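Local coordinates for Alr4995 protein (Nostoc sp., PDB 6LRF) that probably converts arginine to ornithine, ammonia and carbon dioxide in one domain, and cyclises ornithine to proline with loss of ammonia in another, at residues 123-131 against 268-277; 63-72 against 88-97. All coordinates share one frame; numbering follows the deposited sequence.

Overall arrangement
From the N terminus, contact 2 comes first. It closes a short loop of 15 residues that contains strands 73-76 and 79-82, and brings residues 63-72 against the helical residues 88-97. Contact 1 follows in series and neither encloses nor crosses it. Its segments, strand 123-125 with its turn and the loop before strand 280-292, are separated by 136 residues. The two centres are 24 Å apart, and the nearest atoms about 7 Å. Strand 73-76 runs between them: A72 of contact 2 leads into it, and its L76 touches L125 and E271 of contact 1. Strand 267-268 is a second link, because L267 touches T69 and A72 while R268 belongs to contact 1.

Contact 1: residues 123-131 against 268-277; sequences ALLDREGRW and RVTEPVRDEV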
loop_
_atom_site.group_PDB
_atom_site.type_symbol
_atom_site.label_atom_id
_atom_site.label_comp_id
_atom_site.label_asym_id
_atom_site.label_seq_id
_atom_site.Cartn_x
_atom_site.Cartn_y
_atom_site.Cartn_z
ATOM N N ALA B 123 -27.037 6.735 38.764
ATOM C CA ALA B 123 -26.327 6.574 40.024
ATOM C C ALA B 123 -26.928 5.426 40.814
ATOM O O ALA B 123 -28.092 5.491 41.235
ATOM C CB ALA B 123 -26.360 7.844 40.823
ATOM N N LEU B 124 -26.141 4.371 41.010
ATOM C CA LEU B 124 -26.643 3.173 41.672
ATOM C C LEU B 124 -25.923 2.877 42.969
ATOM O O LEU B 124 -24.693 2.876 43.036
ATOM C CB LEU B 124 -26.534 1.979 40.743
ATOM C CG LEU B 124 -27.506 2.119 39.580
ATOM C CD1 LEU B 124 -27.274 1.034 38.573
ATOM C CD2 LEU B 124 -28.918 2.031 40.124
ATOM N N LEU B 125 -26.705 2.613 44.004
ATOM C CA LEU B 125 -26.155 2.312 45.317
ATOM C C LEU B 125 -25.577 0.903 45.387
ATOM O O LEU B 125 -26.132 -0.044 44.842
ATOM C CB LEU B 125 -27.230 2.473 46.391
ATOM C CG LEU B 125 -27.637 3.916 46.687
ATOM C CD1 LEU B 125 -28.991 3.957 47.414
ATOM C CD2 LEU B 125 -26.559 4.620 47.509
ATOM N N ASP B 126 -24.440 0.782 46.047
ATOM C CA ASP B 126 -23.939 -0.521 46.457
ATOM C C ASP B 126 -25.010 -1.131 47.372
ATOM O O ASP B 126 -25.519 -0.440 48.260
ATOM C CB ASP B 126 -22.588 -0.357 47.161
ATOM C CG ASP B 126 -22.149 -1.603 47.898
ATOM O OD1 ASP B 126 -21.669 -2.541 47.229
ATOM O OD2 ASP B 126 -22.267 -1.622 49.146
ATOM N N ARG B 127 -25.391 -2.386 47.145
ATOM C CA ARG B 127 -26.571 -2.932 47.831
ATOM C C ARG B 127 -26.357 -3.132 49.334
ATOM O O ARG B 127 -27.316 -3.167 50.114
ATOM C CB ARG B 127 -27.022 -4.243 47.193
ATOM C CG ARG B 127 -27.588 -4.090 45.785
ATOM C CD ARG B 127 -28.394 -2.808 45.591
ATOM N NE ARG B 127 -29.433 -2.625 46.604
ATOM C CZ ARG B 127 -30.180 -1.529 46.731
ATOM N NH1 ARG B 127 -30.028 -0.506 45.900
ATOM N NH2 ARG B 127 -31.088 -1.450 47.693
ATOM N N GLU B 128 -25.101 -3.245 49.744
ATOM C CA GLU B 128 -24.783 -3.252 51.169
ATOM C C GLU B 128 -24.590 -1.799 51.651
ATOM O O GLU B 128 -24.155 -1.555 52.779
ATOM C CB GLU B 128 -23.546 -4.129 51.438
ATOM C CG GLU B 128 -23.745 -5.583 50.970
ATOM C CD GLU B 128 -22.445 -6.388 50.808
ATOM O OE1 GLU B 128 -21.356 -5.787 50.644
ATOM O OE2 GLU B 128 -22.522 -7.640 50.837
ATOM N N GLY B 129 -24.929 -0.846 50.779
ATOM C CA GLY B 129 -24.963 0.572 51.112
ATOM C C GLY B 129 -23.635 1.236 51.445
ATOM O O GLY B 129 -23.612 2.256 52.152
ATOM N N ARG B 130 -22.531 0.685 50.936
ATOM C CA ARG B 130 -21.198 1.171 51.317
ATOM C C ARG B 130 -20.792 2.446 50.573
ATOM O O ARG B 130 -20.103 3.314 51.126
ATOM C CB ARG B 130 -20.160 0.066 51.087
ATOM C CG ARG B 130 -20.388 -1.180 51.976
ATOM C CD ARG B 130 -19.523 -2.351 51.528
ATOM N NE ARG B 130 -19.888 -2.811 50.191
ATOM C CZ ARG B 130 -19.092 -3.534 49.410
ATOM N NH1 ARG B 130 -17.883 -3.877 49.843
ATOM N NH2 ARG B 130 -19.496 -3.911 48.197
ATOM N N TRP B 131 -21.215 2.549 49.317
ATOM C CA TRP B 131 -20.901 3.717 48.498
ATOM C C TRP B 131 -21.926 3.865 47.389
ATOM O O TRP B 131 -22.788 2.991 47.198
ATOM C CB TRP B 131 -19.492 3.608 47.895
ATOM C CG TRP B 131 -19.251 2.293 47.207
ATOM C CD1 TRP B 131 -19.805 1.855 46.028
ATOM C CD2 TRP B 131 -18.403 1.236 47.668
ATOM N NE1 TRP B 131 -19.352 0.584 45.737
ATOM C CE2 TRP B 131 -18.488 0.186 46.725
ATOM C CE3 TRP B 131 -17.576 1.076 48.786
ATOM C CZ2 TRP B 131 -17.775 -1.001 46.867
ATOM C CZ3 TRP B 131 -16.877 -0.102 48.929
ATOM C CH2 TRP B 131 -16.977 -1.126 47.973
ATOM N N ARG B 268 -36.474 2.405 43.443
ATOM C CA ARG B 268 -36.549 1.948 44.825
ATOM C C ARG B 268 -36.515 3.149 45.773
ATOM O O ARG B 268 -35.527 3.881 45.824
ATOM C CB ARG B 268 -35.406 0.980 45.134
ATOM C CG ARG B 268 -35.325 0.555 46.590
ATOM C CD ARG B 268 -34.595 -0.774 46.750
ATOM N NE ARG B 268 -34.441 -1.135 48.162
ATOM C CZ ARG B 268 -34.212 -2.372 48.591
ATOM N NH1 ARG B 268 -34.118 -3.364 47.717
ATOM N NH2 ARG B 268 -34.093 -2.618 49.890
ATOM N N VAL B 269 -37.597 3.373 46.512
ATOM C CA VAL B 269 -37.658 4.566 47.350
ATOM C C VAL B 269 -37.392 4.225 48.828
ATOM O O VAL B 269 -37.380 5.108 49.692
ATOM C CB VAL B 269 -39.007 5.274 47.188
ATOM C CG1 VAL B 269 -39.065 5.954 45.848
ATOM C CG2 VAL B 269 -40.155 4.262 47.319
ATOM N N THR B 270 -37.153 2.939 49.083
ATOM C CA THR B 270 -36.743 2.423 50.394
ATOM C C THR B 270 -35.266 2.052 50.396
ATOM O O THR B 270 -34.903 0.907 50.124
ATOM C CB THR B 270 -37.570 1.169 50.797
ATOM O OG1 THR B 270 -38.938 1.543 50.945
ATOM C CG2 THR B 270 -37.082 0.578 52.120
ATOM N N GLU B 271 -34.417 3.034 50.698
ATOM C CA GLU B 271 -32.968 2.842 50.737
ATOM C C GLU B 271 -32.436 3.228 52.107
ATOM O O GLU B 271 -32.190 4.410 52.369
ATOM C CB GLU B 271 -32.260 3.682 49.654
ATOM C CG GLU B 271 -32.643 3.356 48.213
ATOM C CD GLU B 271 -32.064 2.036 47.730
ATOM O OE1 GLU B 271 -31.567 1.252 48.576
ATOM O OE2 GLU B 271 -32.097 1.784 46.503
ATOM N N PRO B 272 -32.272 2.237 52.996
ATOM C CA PRO B 272 -31.805 2.533 54.358
ATOM C C PRO B 272 -30.363 3.033 54.373
ATOM O O PRO B 272 -29.534 2.573 53.583
ATOM C CB PRO B 272 -31.931 1.181 55.079
ATOM C CG PRO B 272 -32.902 0.373 54.234
ATOM C CD PRO B 272 -32.658 0.824 52.826
ATOM N N VAL B 273 -30.079 3.972 55.268
ATOM C CA VAL B 273 -28.766 4.595 55.346
ATOM C C VAL B 273 -27.870 3.779 56.262
ATOM O O VAL B 273 -28.234 3.489 57.404
ATOM C CB VAL B 273 -28.861 6.041 55.859
ATOM C CG1 VAL B 273 -27.474 6.643 56.072
ATOM C CG2 VAL B 273 -29.664 6.888 54.888
ATOM N N ARG B 274 -26.704 3.394 55.761
ATOM C CA ARG B 274 -25.807 2.536 56.520
ATOM C C ARG B 274 -25.077 3.350 57.599
ATOM O O ARG B 274 -24.836 4.555 57.436
ATOM C CB ARG B 274 -24.821 1.843 55.567
ATOM C CG ARG B 274 -24.083 0.662 56.154
ATOM C CD ARG B 274 -23.041 0.116 55.196
ATOM N NE ARG B 274 -21.934 -0.519 55.911
ATOM C CZ ARG B 274 -21.624 -1.813 55.838
ATOM N NH1 ARG B 274 -20.596 -2.281 56.535
ATOM N NH2 ARG B 274 -22.333 -2.638 55.071
ATOM N N ASP B 275 -24.768 2.682 58.710
ATOM C CA ASP B 275 -24.053 3.270 59.850
ATOM C C ASP B 275 -22.861 4.168 59.479
ATOM O O ASP B 275 -22.839 5.371 59.765
ATOM C CB ASP B 275 -23.546 2.146 60.789
ATOM C CG ASP B 275 -22.704 1.069 60.050
ATOM O OD1 ASP B 275 -23.213 0.416 59.108
ATOM O OD2 ASP B 275 -21.502 0.907 60.379
ATOM N N GLU B 276 -21.878 3.557 58.831
ATOM C CA GLU B 276 -20.529 4.094 58.771
ATOM C C GLU B 276 -20.349 5.171 57.704
ATOM O O GLU B 276 -19.438 5.993 57.810
ATOM C CB GLU B 276 -19.534 2.946 58.537
ATOM C CG GLU B 276 -18.074 3.296 58.795
ATOM C CD GLU B 276 -17.268 2.108 59.306
ATOM O OE1 GLU B 276 -17.772 1.382 60.193
ATOM O OE2 GLU B 276 -16.137 1.895 58.815
ATOM N N VAL B 277 -21.222 5.192 56.697
ATOM C CA VAL B 277 -21.002 6.060 55.536
ATOM C C VAL B 277 -20.930 7.557 55.870
ATOM O O VAL B 277 -21.464 8.046 56.883
ATOM C CB VAL B 277 -22.089 5.860 54.442
ATOM C CG1 VAL B 277 -22.276 4.385 54.139
ATOM C CG2 VAL B 277 -23.408 6.532 54.819
HETATM O O HOH W 1 -26.095 3.434 52.890
#
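The type I beta turn D126-G129, at the head of the hairpin of strands 123-125 and 132-136, lies on the loop that leads to strand 280-292, with R127 gripping E271 end-on and R274 reaching E128. R127 NH1 to E271 OE2 is 3.1 Å and nearly straight, in the guanidinium plane. R127 NH2 to E271 OE1 is 2.9 Å and more bent, and uses the syn lone pair. The R127 chain folds at chi2 (-36°) and chi3 (-52°), bringing its guanidinium to E271. L125 CD1 packs on E271 CD at 3.6 Å. R127 NH2 sits over one face of the R268 guanidinium, 3.4 Å from CZ; E271 probably offsets these like charges. R268 NE is fixed by T270 O. At the other end, the extended R274 gives NH2 to E128 O at 3.1 Å, and R130 CG covers one of its guanidinium faces. A water joins G129 O to R274 N. V277 CG1 touches G129 O at 3.2 Å. Just past the turn, R130 grips D126 side-on, NE to OD2 and NH2 to OD1. This is a beta-hairpin turn tied to a connecting loop by a salt-bridge network and an arginine-to-carbonyl bond, at the edge of a mixed sheet.

Contact 2: residues 63-72 against 88-97; sequences WPDLVFTANA and KERQGEEPYF
R90 reaches from helical residues 88-97 to loop 63-72, which precedes strand 73-76 and packs on the start of helix 93-103 in the guanidino-group-modifying (GME-family) domain. R90 NH1 gives a hydrogen bond to N71 OD1 at 2.8 Å, from above the amide plane, and the two planes are 80° apart. R90 NH2 gives a longer one, 3.2 Å, to F68 O, the carbonyl of an inverse gamma turn residue. N71 N approaches F68 O from the opposite face. D65 CB lies over one face of the guanidinium, and D65 OD2 is hydrogen-bonded to Y19 OH. E93 positions R90 by a side-on grip: NE meets OE2 at 2.8 Å and NH2 meets OE1 on its syn lone pair. A leucine in place of R90 would probably leave the buried E93 carboxylate without its charged mate and N71 OD1 without this donor. Farther out, the F97 ring is held between two methyl groups. A72 CB sits over the centre of one face, 3.4 Å from F97 CG, and L66 CD1 is over the opposite face, 3.6 Å from F97 CZ. L66 CG is anti to the backbone N (chi1 -159°), carrying CD1 to the ring. G92 CA lies on a face of W63, 3.4 Å from CH2, where a side chain would clash. A water takes the D65 N hydrogen and donates to E93 OE2 at 2.7 Å.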
loop_
_atom_site.group_PDB
_atom_site.type_symbol
_atom_site.label_atom_id
_atom_site.label_comp_id
_atom_site.label_asym_id
_atom_site.label_seq_id
_atom_site.Cartn_x
_atom_site.Cartn_y
_atom_site.Cartn_z
ATOM N N TRP B 63 -45.859 13.848 28.430
ATOM C CA TRP B 63 -44.599 13.445 29.050
ATOM C C TRP B 63 -44.539 11.929 29.091
ATOM O O TRP B 63 -44.666 11.321 30.153
ATOM C CB TRP B 63 -44.464 14.050 30.448
ATOM C CG TRP B 63 -44.687 15.539 30.430
ATOM C CD1 TRP B 63 -45.771 16.216 30.916
ATOM C CD2 TRP B 63 -43.821 16.530 29.859
ATOM N NE1 TRP B 63 -45.621 17.569 30.700
ATOM C CE2 TRP B 63 -44.436 17.785 30.046
ATOM C CE3 TRP B 63 -42.580 16.476 29.210
ATOM C CZ2 TRP B 63 -43.855 18.974 29.611
ATOM C CZ3 TRP B 63 -42.003 17.659 28.778
ATOM C CH2 TRP B 63 -42.644 18.893 28.979
ATOM N N PRO B 64 -44.346 11.315 27.916
ATOM C CA PRO B 64 -44.426 9.861 27.761
ATOM C C PRO B 64 -43.364 9.118 28.565
ATOM O O PRO B 64 -43.577 7.971 28.961
ATOM C CB PRO B 64 -44.205 9.661 26.258
ATOM C CG PRO B 64 -43.405 10.847 25.839
ATOM C CD PRO B 64 -43.917 11.978 26.670
ATOM N N ASP B 65 -42.226 9.763 28.808
ATOM C CA ASP B 65 -41.120 9.069 29.451
ATOM C C ASP B 65 -41.232 9.165 30.969
ATOM O O ASP B 65 -40.362 8.688 31.699
ATOM C CB ASP B 65 -39.783 9.619 28.956
ATOM C CG ASP B 65 -39.493 9.225 27.510
ATOM O OD1 ASP B 65 -39.616 8.020 27.180
ATOM O OD2 ASP B 65 -39.160 10.121 26.703
ATOM N N LEU B 66 -42.334 9.742 31.439
ATOM C CA LEU B 66 -42.635 9.748 32.864
ATOM C C LEU B 66 -42.706 8.315 33.417
ATOM O O LEU B 66 -42.551 8.095 34.616
ATOM C CB LEU B 66 -43.940 10.500 33.128
ATOM C CG LEU B 66 -44.126 11.022 34.552
ATOM C CD1 LEU B 66 -43.331 12.296 34.740
ATOM C CD2 LEU B 66 -45.600 11.243 34.883
ATOM N N VAL B 67 -42.907 7.335 32.538
ATOM C CA VAL B 67 -42.907 5.935 32.947
ATOM C C VAL B 67 -41.527 5.487 33.444
ATOM O O VAL B 67 -41.398 4.472 34.127
ATOM C CB VAL B 67 -43.336 5.008 31.791
ATOM C CG1 VAL B 67 -44.794 5.241 31.435
ATOM C CG2 VAL B 67 -42.441 5.230 30.569
ATOM N N PHE B 68 -40.496 6.243 33.091
ATOM C CA PHE B 68 -39.131 5.882 33.462
ATOM C C PHE B 68 -38.754 6.551 34.783
ATOM O O PHE B 68 -37.926 7.472 34.839
ATOM C CB PHE B 68 -38.167 6.248 32.336
ATOM C CG PHE B 68 -38.335 5.381 31.104
ATOM C CD1 PHE B 68 -38.497 4.000 31.234
ATOM C CD2 PHE B 68 -38.360 5.944 29.831
ATOM C CE1 PHE B 68 -38.661 3.192 30.112
ATOM C CE2 PHE B 68 -38.518 5.147 28.697
ATOM C CZ PHE B 68 -38.670 3.773 28.833
ATOM N N THR B 69 -39.391 6.068 35.847
ATOM C CA THR B 69 -39.230 6.645 37.181
ATOM C C THR B 69 -37.819 6.490 37.741
ATOM O O THR B 69 -37.459 7.219 38.655
ATOM C CB THR B 69 -40.214 6.013 38.179
ATOM O OG1 THR B 69 -40.072 4.588 38.136
ATOM C CG2 THR B 69 -41.653 6.400 37.838
ATOM N N ALA B 70 -37.029 5.544 37.212
ATOM C CA ALA B 70 -35.611 5.434 37.577
ATOM C C ALA B 70 -34.943 6.805 37.511
ATOM O O ALA B 70 -34.078 7.142 38.337
ATOM C CB ALA B 70 -34.874 4.434 36.667
ATOM N N ASN B 71 -35.379 7.616 36.552
ATOM C CA ASN B 71 -34.787 8.933 36.344
ATOM C C ASN B 71 -35.455 10.050 37.126
ATOM O O ASN B 71 -35.106 11.193 36.950
ATOM C CB ASN B 71 -34.808 9.295 34.856
ATOM C CG ASN B 71 -34.231 8.193 33.984
ATOM O OD1 ASN B 71 -34.913 7.657 33.111
ATOM N ND2 ASN B 71 -32.975 7.833 34.238
ATOM N N ALA B 72 -36.421 9.736 37.974
ATOM C CA ALA B 72 -37.072 10.788 38.755
ATOM C C ALA B 72 -36.059 11.522 39.630
ATOM O O ALA B 72 -36.102 12.739 39.781
ATOM C CB ALA B 72 -38.203 10.196 39.624
ATOM N N LYS B 88 -34.737 18.879 26.907
ATOM C CA LYS B 88 -35.977 19.587 27.199
ATOM C C LYS B 88 -37.215 18.676 27.121
ATOM O O LYS B 88 -38.229 18.952 27.758
ATOM C CB LYS B 88 -36.130 20.776 26.244
ATOM C CG LYS B 88 -35.950 20.403 24.765
ATOM C CD LYS B 88 -35.906 21.634 23.842
ATOM C CE LYS B 88 -35.126 21.335 22.553
ATOM N NZ LYS B 88 -34.705 22.567 21.820
ATOM N N GLU B 89 -37.122 17.583 26.369
ATOM C CA GLU B 89 -38.270 16.704 26.166
ATOM C C GLU B 89 -38.676 15.974 27.455
ATOM O O GLU B 89 -39.796 15.451 27.560
ATOM C CB GLU B 89 -37.982 15.680 25.056
ATOM C CG GLU B 89 -38.003 16.235 23.629
ATOM C CD GLU B 89 -36.701 16.903 23.231
ATOM O OE1 GLU B 89 -35.658 16.555 23.827
ATOM O OE2 GLU B 89 -36.713 17.775 22.326
ATOM N N ARG B 90 -37.770 15.939 28.430
ATOM C CA ARG B 90 -38.041 15.233 29.678
ATOM C C ARG B 90 -38.072 16.192 30.862
ATOM O O ARG B 90 -38.487 15.804 31.953
ATOM C CB ARG B 90 -37.004 14.121 29.925
ATOM C CG ARG B 90 -37.156 12.904 29.015
ATOM C CD ARG B 90 -36.506 11.654 29.601
ATOM N NE ARG B 90 -37.242 11.176 30.773
ATOM C CZ ARG B 90 -36.921 10.089 31.471
ATOM N NH1 ARG B 90 -35.869 9.360 31.113
ATOM N NH2 ARG B 90 -37.649 9.729 32.528
ATOM N N GLN B 91 -37.662 17.439 30.644
ATOM C CA GLN B 91 -37.595 18.411 31.739
ATOM C C GLN B 91 -38.956 18.726 32.369
ATOM O O GLN B 91 -39.032 19.106 33.534
ATOM C CB GLN B 91 -36.940 19.701 31.264
ATOM C CG GLN B 91 -35.416 19.629 31.261
ATOM C CD GLN B 91 -34.765 20.762 30.473
ATOM O OE1 GLN B 91 -35.422 21.740 30.112
ATOM N NE2 GLN B 91 -33.464 20.629 30.201
ATOM N N GLY B 92 -40.033 18.551 31.613
ATOM C CA GLY B 92 -41.357 18.833 32.136
ATOM C C GLY B 92 -41.828 17.756 33.099
ATOM O O GLY B 92 -42.822 17.929 33.810
ATOM N N GLU B 93 -41.125 16.628 33.113
ATOM C CA GLU B 93 -41.411 15.579 34.079
ATOM C C GLU B 93 -41.051 16.040 35.488
ATOM O O GLU B 93 -41.617 15.550 36.471
ATOM C CB GLU B 93 -40.644 14.298 33.749
ATOM C CG GLU B 93 -40.863 13.751 32.349
ATOM C CD GLU B 93 -40.048 12.479 32.062
ATOM O OE1 GLU B 93 -39.555 11.821 33.014
ATOM O OE2 GLU B 93 -39.886 12.143 30.868
ATOM N N GLU B 94 -40.124 16.994 35.579
ATOM C CA GLU B 94 -39.522 17.376 36.857
ATOM C C GLU B 94 -40.501 17.875 37.926
ATOM O O GLU B 94 -40.409 17.436 39.085
ATOM C CB GLU B 94 -38.428 18.416 36.617
ATOM C CG GLU B 94 -37.243 17.816 35.891
ATOM C CD GLU B 94 -36.218 18.847 35.434
ATOM O OE1 GLU B 94 -36.225 19.993 35.937
ATOM O OE2 GLU B 94 -35.395 18.503 34.565
ATOM N N PRO B 95 -41.432 18.786 37.566
ATOM C CA PRO B 95 -42.432 19.158 38.572
ATOM C C PRO B 95 -43.223 17.970 39.135
ATOM O O PRO B 95 -43.444 17.921 40.347
ATOM C CB PRO B 95 -43.357 20.100 37.798
ATOM C CG PRO B 95 -42.458 20.731 36.810
ATOM C CD PRO B 95 -41.558 19.623 36.356
ATOM N N TYR B 96 -43.610 17.023 38.285
ATOM C CA TYR B 96 -44.439 15.905 38.727
ATOM C C TYR B 96 -43.671 14.960 39.624
ATOM O O TYR B 96 -44.221 14.458 40.615
ATOM C CB TYR B 96 -45.012 15.163 37.521
ATOM C CG TYR B 96 -45.870 16.079 36.706
ATOM C CD1 TYR B 96 -47.135 16.437 37.155
ATOM C CD2 TYR B 96 -45.405 16.640 35.517
ATOM C CE1 TYR B 96 -47.933 17.302 36.435
ATOM C CE2 TYR B 96 -46.205 17.505 34.777
ATOM C CZ TYR B 96 -47.471 17.832 35.249
ATOM O OH TYR B 96 -48.291 18.693 34.552
ATOM N N PHE B 97 -42.394 14.738 39.300
ATOM C CA PHE B 97 -41.542 13.898 40.136
ATOM C C PHE B 97 -41.310 14.592 41.479
ATOM O O PHE B 97 -41.458 13.978 42.543
ATOM C CB PHE B 97 -40.208 13.589 39.428
ATOM C CG PHE B 97 -40.326 12.561 38.327
ATOM C CD1 PHE B 97 -41.229 11.505 38.433
ATOM C CD2 PHE B 97 -39.533 12.639 37.193
ATOM C CE1 PHE B 97 -41.337 10.540 37.438
ATOM C CE2 PHE B 97 -39.628 11.665 36.188
ATOM C CZ PHE B 97 -40.539 10.614 36.318
HETATM O O HOH W 2 -41.380 12.617 28.708
#